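Local structure of L0028 (Mitochondria associated protein) (Escherichia coli, 3GCG) at residues I142-R145 against F150-S153; R54-T59 against A157-A162; H102-Q105 against Y109-Q112. The protein probably acts as a type III secreted effector of the WxxxE family that promotes nucleotide exchange on a Rho-family GTPase such as Cdc42. One frame throughout, in Å; residues are numbered along the deposited sequence.

Contact 1 of 3, residues I142-R145 against F150-S153; sequences IFER and FKVS
E144 OE2 is gripped from two sources, the backbone N-H of V152 and water 1. The V152 N to E144 OE2 bond is 2.9 Å long and moderately bent at 151°, and it uses the anti lone pair, the one turned away from the other carboxylate oxygen. Water 1 donates to E144 OE2 at 2.8 Å and accepts from S153 N, so the first two amides of the incoming helix are served by a single oxygen, one directly and one through solvent. With chi1 at -57°, CG of E144 lies beside its own backbone N, and from there the extended chain carries the carboxylate across to the next helix at about a right angle to the V152 side chain. The setting is the turn between helix 124-146 and helix 152-166. K151 is the N-cap of the second helix, and E154 accepts from K151 N, which gives the half of a capping box contributed by the third helical residue. The positive end of the helix dipole of 152-166 would probably favour the charged form of the E144 carboxylate. The aliphatic flank joins in, with V152 CB 3.5 Å and K151 CB 3.7 Å from E144 OE2. Behind it F143 brings CD2 obliquely to within 4.2 Å of V152 CG2, while its CE2 lies 3.8 Å from F150 O; the same ring stacks with Y51 and F147.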
loop_
_atom_site.group_PDB
_atom_site.type_symbol
_atom_site.label_atom_id
_atom_site.label_comp_id
_atom_site.label_asym_id
_atom_site.label_seq_id
_atom_site.Cartn_x
_atom_site.Cartn_y
_atom_site.Cartn_z
ATOM N N ILE B 142 18.793 -5.030 1.401
ATOM C CA ILE B 142 19.057 -3.709 1.965
ATOM C C ILE B 142 18.693 -3.662 3.435
ATOM O O ILE B 142 19.356 -2.995 4.232
ATOM C CB ILE B 142 18.275 -2.613 1.225
ATOM C CG1 ILE B 142 18.936 -2.349 -0.128
ATOM C CG2 ILE B 142 18.224 -1.338 2.057
ATOM C CD1 ILE B 142 18.284 -1.249 -0.930
ATOM N N PHE B 143 17.633 -4.375 3.789
ATOM C CA PHE B 143 17.178 -4.431 5.165
ATOM C C PHE B 143 18.197 -5.136 6.061
ATOM O O PHE B 143 18.567 -4.625 7.119
ATOM C CB PHE B 143 15.843 -5.178 5.245
ATOM C CG PHE B 143 15.384 -5.448 6.652
ATOM C CD1 PHE B 143 14.908 -4.412 7.455
ATOM C CD2 PHE B 143 15.447 -6.735 7.180
ATOM C CE1 PHE B 143 14.499 -4.647 8.763
ATOM C CE2 PHE B 143 15.040 -6.992 8.493
ATOM C CZ PHE B 143 14.563 -5.942 9.290
ATOM N N GLU B 144 18.638 -6.313 5.634
ATOM C CA GLU B 144 19.584 -7.108 6.412
ATOM C C GLU B 144 20.976 -6.507 6.587
ATOM O O GLU B 144 21.701 -6.888 7.497
ATOM C CB GLU B 144 19.698 -8.513 5.816
ATOM C CG GLU B 144 18.361 -9.226 5.737
ATOM C CD GLU B 144 18.480 -10.656 5.265
ATOM O OE1 GLU B 144 19.275 -10.918 4.336
ATOM O OE2 GLU B 144 17.766 -11.518 5.815
ATOM N N ARG B 145 21.355 -5.570 5.730
ATOM C CA ARG B 145 22.670 -4.960 5.854
ATOM C C ARG B 145 22.649 -3.717 6.735
ATOM O O ARG B 145 23.678 -3.314 7.282
ATOM C CB ARG B 145 23.217 -4.605 4.475
ATOM C CG ARG B 145 23.261 -5.794 3.543
ATOM C CD ARG B 145 24.181 -5.544 2.372
ATOM N NE ARG B 145 24.331 -6.735 1.549
ATOM C CZ ARG B 145 25.220 -6.856 0.570
ATOM N NH1 ARG B 145 26.046 -5.851 0.293
ATOM N NH2 ARG B 145 25.283 -7.982 -0.131
ATOM N N PHE B 150 17.720 -8.628 13.416
ATOM C CA PHE B 150 17.394 -10.027 13.150
ATOM C C PHE B 150 17.223 -10.178 11.629
ATOM O O PHE B 150 16.758 -9.250 10.966
ATOM C CB PHE B 150 16.098 -10.422 13.873
ATOM C CG PHE B 150 16.319 -11.167 15.168
ATOM C CD1 PHE B 150 16.860 -12.450 15.163
ATOM C CD2 PHE B 150 15.985 -10.586 16.393
ATOM C CE1 PHE B 150 17.063 -13.145 16.356
ATOM C CE2 PHE B 150 16.185 -11.273 17.591
ATOM C CZ PHE B 150 16.725 -12.554 17.572
ATOM N N LYS B 151 17.607 -11.332 11.083
ATOM C CA LYS B 151 17.505 -11.592 9.641
ATOM C C LYS B 151 16.132 -12.106 9.225
ATOM O O LYS B 151 15.406 -12.675 10.033
ATOM C CB LYS B 151 18.560 -12.607 9.208
ATOM C CG LYS B 151 19.984 -12.098 9.287
ATOM C CD LYS B 151 20.969 -13.211 8.981
ATOM C CE LYS B 151 22.394 -12.691 8.888
ATOM N NZ LYS B 151 23.355 -13.805 8.645
ATOM N N VAL B 152 15.790 -11.918 7.953
ATOM C CA VAL B 152 14.494 -12.349 7.436
ATOM C C VAL B 152 14.184 -13.827 7.641
ATOM O O VAL B 152 13.063 -14.176 8.011
ATOM C CB VAL B 152 14.351 -12.016 5.937
ATOM C CG1 VAL B 152 13.065 -12.620 5.381
ATOM C CG2 VAL B 152 14.326 -10.509 5.751
ATOM N N SER B 153 15.162 -14.693 7.391
ATOM C CA SER B 153 14.961 -16.134 7.561
ATOM C C SER B 153 14.681 -16.426 9.025
ATOM O O SER B 153 13.873 -17.289 9.365
ATOM C CB SER B 153 16.204 -16.908 7.126
ATOM O OG SER B 153 17.312 -16.574 7.946
HETATM O O HOH W 1 17.574 -14.310 5.684
#

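Contact 2 of 3, residues R54-T59 against A157-A162; sequences RTVNRT and AITQNA
T159 meets helix 41-67 with every branch of its short side chain. Its CB already lies 4.0 Å from T59 CG2. From there the fork divides the work. The methyl CG2 stands anti to the backbone N of T159 and points at T59, the two threonines reaching toward each other tip to tip with T159 CG2 3.8 Å from T59 CG2. It also passes 4.0 Å from V56 CG1, so it is held between two side chains one helical turn apart. The other branch, OG1, is turned beside the backbone N (chi1 -60°), where it hydrogen-bonds I155 O, one turn back in its own helix; its flank lies 3.7 Å from V56 CG2. The short axes of 54-59 and 157-162 approach to 9.5 Å and cross at -50°, a value consistent with ridges-into-grooves packing of rows spaced four residues apart in both helices. T59 treats its hydroxyl in the same manner: T59 OG1 donates to T55 O at 2.9 Å, tilted from the carbonyl plane, while T59 N reaches that oxygen from the opposite face. Both threonines thus satisfy a buried hydroxyl within their own helix, and the touch between the two is carbon on carbon. At the margin, Q160 CG comes 4.1 Å from T59 CG2. F80 of helix 73-87 packs on V56, while R58 forms a salt bridge to an acidic side chain of the partner protein.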
loop_
_atom_site.group_PDB
_atom_site.type_symbol
_atom_site.label_atom_id
_atom_site.label_comp_id
_atom_site.label_asym_id
_atom_site.label_seq_id
_atom_site.Cartn_x
_atom_site.Cartn_y
_atom_site.Cartn_z
ATOM N N ARG B 54 5.666 -6.777 8.199
ATOM C CA ARG B 54 5.196 -7.269 6.921
ATOM C C ARG B 54 5.775 -8.669 6.700
ATOM O O ARG B 54 5.091 -9.550 6.185
ATOM C CB ARG B 54 5.570 -6.275 5.815
ATOM C CG ARG B 54 6.674 -6.665 4.882
ATOM C CD ARG B 54 6.136 -7.275 3.608
ATOM N NE ARG B 54 7.192 -7.368 2.605
ATOM C CZ ARG B 54 7.585 -6.359 1.835
ATOM N NH1 ARG B 54 6.998 -5.172 1.935
ATOM N NH2 ARG B 54 8.594 -6.526 0.987
ATOM N N THR B 55 7.021 -8.880 7.118
ATOM C CA THR B 55 7.658 -10.196 6.996
ATOM C C THR B 55 6.807 -11.190 7.787
ATOM O O THR B 55 6.562 -12.306 7.342
ATOM C CB THR B 55 9.100 -10.194 7.569
ATOM O OG1 THR B 55 9.922 -9.318 6.793
ATOM C CG2 THR B 55 9.708 -11.587 7.508
ATOM N N VAL B 56 6.344 -10.763 8.960
ATOM C CA VAL B 56 5.509 -11.615 9.793
ATOM C C VAL B 56 4.168 -11.875 9.118
ATOM O O VAL B 56 3.725 -13.015 9.040
ATOM C CB VAL B 56 5.252 -10.984 11.176
ATOM C CG1 VAL B 56 4.220 -11.797 11.924
ATOM C CG2 VAL B 56 6.543 -10.919 11.977
ATOM N N ASN B 57 3.519 -10.821 8.635
ATOM C CA ASN B 57 2.232 -10.975 7.965
ATOM C C ASN B 57 2.333 -11.841 6.716
ATOM O O ASN B 57 1.408 -12.565 6.377
ATOM C CB ASN B 57 1.650 -9.611 7.593
ATOM C CG ASN B 57 0.791 -9.039 8.687
ATOM O OD1 ASN B 57 -0.062 -9.727 9.232
ATOM N ND2 ASN B 57 1.005 -7.770 9.016
ATOM N N ARG B 58 3.470 -11.747 6.044
ATOM C CA ARG B 58 3.742 -12.510 4.835
ATOM C C ARG B 58 3.808 -13.993 5.185
ATOM O O ARG B 58 3.318 -14.846 4.442
ATOM C CB ARG B 58 5.083 -12.066 4.257
ATOM C CG ARG B 58 5.208 -12.206 2.769
ATOM C CD ARG B 58 5.706 -10.892 2.180
ATOM N NE ARG B 58 5.079 -10.627 0.892
ATOM C CZ ARG B 58 5.507 -11.114 -0.265
ATOM N NH1 ARG B 58 6.582 -11.888 -0.319
ATOM N NH2 ARG B 58 4.832 -10.852 -1.368
ATOM N N THR B 59 4.436 -14.294 6.319
ATOM C CA THR B 59 4.572 -15.674 6.763
ATOM C C THR B 59 3.193 -16.219 7.132
ATOM O O THR B 59 2.886 -17.386 6.882
ATOM C CB THR B 59 5.519 -15.771 7.982
ATOM O OG1 THR B 59 6.789 -15.196 7.648
ATOM C CG2 THR B 59 5.726 -17.219 8.383
ATOM N N ALA B 157 11.268 -18.024 10.642
ATOM C CA ALA B 157 11.323 -19.223 11.479
ATOM C C ALA B 157 10.661 -18.964 12.834
ATOM O O ALA B 157 9.844 -19.752 13.299
ATOM C CB ALA B 157 12.777 -19.658 11.672
ATOM N N ILE B 158 11.028 -17.852 13.463
ATOM C CA ILE B 158 10.449 -17.487 14.743
ATOM C C ILE B 158 8.927 -17.406 14.612
ATOM O O ILE B 158 8.197 -17.904 15.469
ATOM C CB ILE B 158 10.998 -16.132 15.217
ATOM C CG1 ILE B 158 12.492 -16.269 15.531
ATOM C CG2 ILE B 158 10.206 -15.640 16.420
ATOM C CD1 ILE B 158 13.154 -14.968 15.947
ATOM N N THR B 159 8.455 -16.788 13.532
ATOM C CA THR B 159 7.018 -16.657 13.294
ATOM C C THR B 159 6.367 -18.030 13.118
ATOM O O THR B 159 5.325 -18.312 13.714
ATOM C CB THR B 159 6.732 -15.807 12.036
ATOM O OG1 THR B 159 7.293 -14.499 12.204
ATOM C CG2 THR B 159 5.232 -15.692 11.792
ATOM N N GLN B 160 6.985 -18.877 12.296
ATOM C CA GLN B 160 6.477 -20.226 12.049
ATOM C C GLN B 160 6.266 -20.959 13.370
ATOM O O GLN B 160 5.268 -21.663 13.562
ATOM C CB GLN B 160 7.466 -21.026 11.186
ATOM C CG GLN B 160 7.506 -20.617 9.724
ATOM C CD GLN B 160 8.490 -21.440 8.907
ATOM O OE1 GLN B 160 9.693 -21.449 9.185
ATOM N NE2 GLN B 160 7.984 -22.133 7.887
ATOM N N ASN B 161 7.222 -20.789 14.274
ATOM C CA ASN B 161 7.171 -21.424 15.581
ATOM C C ASN B 161 6.048 -20.821 16.423
ATOM O O ASN B 161 5.506 -21.483 17.303
ATOM C CB ASN B 161 8.517 -21.254 16.294
ATOM C CG ASN B 161 8.808 -22.384 17.260
ATOM O OD1 ASN B 161 8.788 -22.197 18.478
ATOM N ND2 ASN B 161 9.070 -23.571 16.719
ATOM N N ALA B 162 5.713 -19.559 16.160
ATOM C CA ALA B 162 4.632 -18.895 16.886
ATOM C C ALA B 162 3.318 -19.465 16.363
ATOM O O ALA B 162 2.428 -19.828 17.134
ATOM C CB ALA B 162 4.680 -17.384 16.650
#

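Contact 3 of 3, residues H102-Q105 against Y109-Q112; sequences HFLQ and YFNQ
The packing between L104 and F110 rests on a CH-pi contact. L104 CB sits over one face of the F110 ring, 4.0 Å from its centroid and only 12° off the normal. The two side chains meet at about a right angle, and L104 CD2 adds a second touch, 4.1 Å from F110 CD1. With CG anti to the backbone N (chi1 175°), the F110 ring is carried toward helix 99-105 and presents this face to leucine. The backbone takes part as well, since L104 O comes within 3.2 Å of F110 CD2.

The polar part belongs to the N111 amide. N111 ND2 donates to Q105 O at 3.0 Å along a nearly straight line, 166° at the hydrogen, and the oxygen lies almost in the amide plane. Seen from the acceptor the match is less regular, for the donor stands well above the carbonyl plane of Q105 and away from a lone pair. N111 ND2 also donates to N107 O, and N111 OD1 accepts from Q131 NE2, so the flat group is held at both ends. Were N111 cut back to an alanine, the carbonyls of Q105 and N107 would probably lose this shared donor and Q131 its acceptor.

The arrangement joins two successive helices, 99-105 and 108-118, through a tight turn. I135 and V138 of helix 124-146 pack on F110, V138 also touches L104, and L23 of helix 20-32 meets L104 as well.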
loop_
_atom_site.group_PDB
_atom_site.type_symbol
_atom_site.label_atom_id
_atom_site.label_comp_id
_atom_site.label_asym_id
_atom_site.label_seq_id
_atom_site.Cartn_x
_atom_site.Cartn_y
_atom_site.Cartn_z
ATOM N N HIS B 102 9.322 0.476 -1.872
ATOM C CA HIS B 102 8.690 1.531 -2.639
ATOM C C HIS B 102 9.728 2.507 -3.153
ATOM O O HIS B 102 9.595 3.038 -4.253
ATOM C CB HIS B 102 7.634 2.234 -1.796
ATOM C CG HIS B 102 6.368 1.451 -1.670
ATOM N ND1 HIS B 102 5.632 1.050 -2.768
ATOM C CD2 HIS B 102 5.711 0.979 -0.585
ATOM C CE1 HIS B 102 4.577 0.369 -2.362
ATOM N NE2 HIS B 102 4.601 0.311 -1.042
ATOM N N PHE B 103 10.773 2.733 -2.369
ATOM C CA PHE B 103 11.831 3.626 -2.806
ATOM C C PHE B 103 12.471 3.063 -4.082
ATOM O O PHE B 103 12.640 3.779 -5.066
ATOM C CB PHE B 103 12.889 3.766 -1.717
ATOM C CG PHE B 103 14.173 4.345 -2.205
ATOM C CD1 PHE B 103 14.253 5.681 -2.571
ATOM C CD2 PHE B 103 15.306 3.547 -2.321
ATOM C CE1 PHE B 103 15.444 6.221 -3.051
ATOM C CE2 PHE B 103 16.507 4.075 -2.801
ATOM C CZ PHE B 103 16.573 5.413 -3.166
ATOM N N LEU B 104 12.810 1.774 -4.068
ATOM C CA LEU B 104 13.438 1.139 -5.231
ATOM C C LEU B 104 12.604 1.275 -6.505
ATOM O O LEU B 104 13.143 1.483 -7.595
ATOM C CB LEU B 104 13.690 -0.347 -4.960
ATOM C CG LEU B 104 14.644 -0.714 -3.817
ATOM C CD1 LEU B 104 14.615 -2.227 -3.562
ATOM C CD2 LEU B 104 16.056 -0.234 -4.167
ATOM N N GLN B 105 11.286 1.174 -6.358
ATOM C CA GLN B 105 10.373 1.251 -7.492
ATOM C C GLN B 105 10.607 2.449 -8.409
ATOM O O GLN B 105 10.446 2.336 -9.630
ATOM C CB GLN B 105 8.927 1.239 -6.978
ATOM C CG GLN B 105 7.847 1.143 -8.052
ATOM C CD GLN B 105 7.581 2.467 -8.732
ATOM O OE1 GLN B 105 7.541 3.513 -8.081
ATOM N NE2 GLN B 105 7.385 2.435 -10.042
ATOM N N TYR B 109 19.032 3.946 -10.642
ATOM C CA TYR B 109 20.041 2.896 -10.598
ATOM C C TYR B 109 19.397 1.512 -10.556
ATOM O O TYR B 109 19.764 0.616 -11.320
ATOM C CB TYR B 109 20.948 3.113 -9.379
ATOM C CG TYR B 109 21.994 2.038 -9.162
ATOM C CD1 TYR B 109 22.819 1.614 -10.203
ATOM C CD2 TYR B 109 22.182 1.471 -7.900
ATOM C CE1 TYR B 109 23.811 0.644 -9.995
ATOM C CE2 TYR B 109 23.167 0.506 -7.675
ATOM C CZ TYR B 109 23.975 0.098 -8.728
ATOM O OH TYR B 109 24.931 -0.860 -8.510
ATOM N N PHE B 110 18.433 1.341 -9.657
ATOM C CA PHE B 110 17.728 0.075 -9.524
ATOM C C PHE B 110 16.988 -0.328 -10.799
ATOM O O PHE B 110 17.053 -1.477 -11.231
ATOM C CB PHE B 110 16.710 0.145 -8.393
ATOM C CG PHE B 110 15.861 -1.091 -8.284
ATOM C CD1 PHE B 110 16.372 -2.249 -7.701
ATOM C CD2 PHE B 110 14.562 -1.109 -8.800
ATOM C CE1 PHE B 110 15.602 -3.407 -7.635
ATOM C CE2 PHE B 110 13.788 -2.256 -8.737
ATOM C CZ PHE B 110 14.306 -3.410 -8.155
ATOM N N ASN B 111 16.270 0.616 -11.398
ATOM C CA ASN B 111 15.514 0.306 -12.609
ATOM C C ASN B 111 16.386 0.033 -13.827
ATOM O O ASN B 111 15.972 -0.682 -14.746
ATOM C CB ASN B 111 14.496 1.414 -12.886
ATOM C CG ASN B 111 13.227 1.238 -12.059
ATOM O OD1 ASN B 111 12.477 0.284 -12.256
ATOM N ND2 ASN B 111 12.992 2.147 -11.124
ATOM N N GLN B 112 17.596 0.591 -13.829
ATOM C CA GLN B 112 18.540 0.358 -14.916
ATOM C C GLN B 112 18.871 -1.136 -14.843
ATOM O O GLN B 112 19.006 -1.809 -15.868
ATOM C CB GLN B 112 19.793 1.225 -14.712
ATOM C CG GLN B 112 20.957 0.982 -15.682
ATOM C CD GLN B 112 20.548 0.968 -17.152
ATOM O OE1 GLN B 112 19.572 1.598 -17.550
ATOM N NE2 GLN B 112 21.314 0.255 -17.966
#

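The three contacts illustrate how an all-helical chain can be held together by small, linked junctions. Contact 1 occupies the middle: its centre lies 14 Å from that of contact 2 and 19 Å from that of contact 3. It touches both, through V152 CG1 to T55 CG2 at 4.1 Å and I142 CD1 to L104 CD2 at 4.1 Å. Contacts 2 and 3 lie on opposite sides of the chain's centre, 26 Å apart between centres, and do not touch. Both nevertheless have residues that reach the partner protein, while contact 1 has none, an arrangement consistent with the V-shaped, two-bundle fold of SopE-like exchange factors.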